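Local coordinates for Sca-family protein (Rickettsia rickettsii, PDB 4LQ8) that is named a rickettsial cell surface antigen and may take part in cell adhesion, this chain being its N-terminal head portion, at residues 64-67 with 68-72. Residues are numbered along the deposited sequence; the frame is centred on the assembly and turned at random.
Sequences PITK and AVRET
T66 and R70, one helical turn apart, run side by side, and the methyl CG2 of T66 sits over the centre of one face of the R70 guanidinium, 3.7 Å from CZ. A chi1 of -48° sets OG1 of T66 beside its backbone N and CG2 anti to it, which leaves the methyl to the arginine while OG1 turns to a hydrogen bond with E264. R70 reaches past T66 on a chain extended from CG to NE, its NE in a salt bridge with E275, so the two polar ends are tied to neighbouring strands 258-265 and 271-277. On another side of the helix K67 and E71 cross at an angle: CE of K67 comes within 3.3 Å of OE2 of E71, but NZ stays 4.5 Å from that oxygen, too far for a salt bridge, and is instead hydrogen-bonded to the backbone oxygens of S56 and D58. Beneath run successive i to i+4 bonds, among them R70 N to T66 O (3.0 Å). I65 and V69 pack on H262 of strand 258-265. D63 OD1 accepts from the backbone N of both I65 and T66, which makes this the N-capped first turns of helix 64-90, laid against the mixed sheet.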
loop_
_atom_site.group_PDB
_atom_site.type_symbol
_atom_site.label_atom_id
_atom_site.label_comp_id
_atom_site.label_asym_id
_atom_site.label_seq_id
_atom_site.Cartn_x
_atom_site.Cartn_y
_atom_site.Cartn_z
ATOM N N PRO A 64 -12.775 11.421 5.103
ATOM C CA PRO A 64 -13.265 10.073 5.473
ATOM C C PRO A 64 -12.579 8.882 4.811
ATOM O O PRO A 64 -12.547 7.821 5.416
ATOM C CB PRO A 64 -14.763 10.117 5.115
ATOM C CG PRO A 64 -15.089 11.558 4.996
ATOM C CD PRO A 64 -13.852 12.215 4.480
ATOM N N ILE A 65 -12.025 9.045 3.594
ATOM C CA ILE A 65 -11.344 7.943 2.910
ATOM C C ILE A 65 -10.027 7.642 3.605
ATOM O O ILE A 65 -9.763 6.490 3.937
ATOM C CB ILE A 65 -11.144 8.203 1.386
ATOM C CG1 ILE A 65 -12.432 8.781 0.684
ATOM C CG2 ILE A 65 -10.579 6.976 0.655
ATOM C CD1 ILE A 65 -13.708 8.172 0.932
ATOM N N THR A 66 -9.189 8.669 3.799
ATOM C CA THR A 66 -7.883 8.558 4.457
ATOM C C THR A 66 -8.078 7.957 5.847
ATOM O O THR A 66 -7.370 7.011 6.196
ATOM C CB THR A 66 -7.220 9.922 4.541
ATOM O OG1 THR A 66 -7.297 10.567 3.269
ATOM C CG2 THR A 66 -5.769 9.846 5.025
ATOM N N LYS A 67 -9.080 8.466 6.604
ATOM C CA LYS A 67 -9.391 7.966 7.937
ATOM C C LYS A 67 -9.789 6.470 7.887
ATOM O O LYS A 67 -9.238 5.691 8.657
ATOM C CB LYS A 67 -10.482 8.815 8.612
ATOM C CG LYS A 67 -10.678 8.444 10.095
ATOM C CD LYS A 67 -11.601 9.406 10.801
ATOM C CE LYS A 67 -11.775 9.078 12.268
ATOM N NZ LYS A 67 -12.521 10.144 12.976
ATOM N N ALA A 68 -10.681 6.074 6.952
ATOM C CA ALA A 68 -11.112 4.676 6.796
ATOM C C ALA A 68 -9.934 3.752 6.489
ATOM O O ALA A 68 -9.850 2.665 7.061
ATOM C CB ALA A 68 -12.161 4.555 5.711
ATOM N N VAL A 69 -9.010 4.187 5.615
ATOM C CA VAL A 69 -7.831 3.381 5.282
ATOM C C VAL A 69 -6.894 3.248 6.516
ATOM O O VAL A 69 -6.346 2.176 6.742
ATOM C CB VAL A 69 -7.130 3.881 3.978
ATOM C CG1 VAL A 69 -5.775 3.206 3.749
ATOM C CG2 VAL A 69 -8.043 3.640 2.776
ATOM N N ARG A 70 -6.739 4.302 7.317
ATOM C CA ARG A 70 -5.928 4.217 8.557
ATOM C C ARG A 70 -6.568 3.252 9.549
ATOM O O ARG A 70 -5.883 2.407 10.116
ATOM C CB ARG A 70 -5.794 5.604 9.211
ATOM C CG ARG A 70 -4.879 6.516 8.410
ATOM C CD ARG A 70 -4.996 7.948 8.867
ATOM N NE ARG A 70 -3.967 8.737 8.202
ATOM C CZ ARG A 70 -3.890 10.064 8.211
ATOM N NH1 ARG A 70 -4.783 10.785 8.879
ATOM N NH2 ARG A 70 -2.921 10.681 7.557
ATOM N N GLU A 71 -7.900 3.329 9.695
ATOM C CA GLU A 71 -8.653 2.486 10.634
ATOM C C GLU A 71 -8.771 1.028 10.239
ATOM O O GLU A 71 -8.896 0.182 11.122
ATOM C CB GLU A 71 -10.070 3.034 10.843
ATOM C CG GLU A 71 -10.093 4.387 11.512
ATOM C CD GLU A 71 -11.489 4.919 11.794
ATOM O OE1 GLU A 71 -12.451 4.472 11.131
ATOM O OE2 GLU A 71 -11.620 5.776 12.693
ATOM N N THR A 72 -8.844 0.736 8.947
ATOM C CA THR A 72 -9.081 -0.639 8.485
ATOM C C THR A 72 -7.834 -1.332 7.970
ATOM O O THR A 72 -7.786 -2.566 7.972
ATOM C CB THR A 72 -10.196 -0.691 7.410
ATOM O OG1 THR A 72 -9.681 -0.144 6.197
ATOM C CG2 THR A 72 -11.430 0.049 7.820
#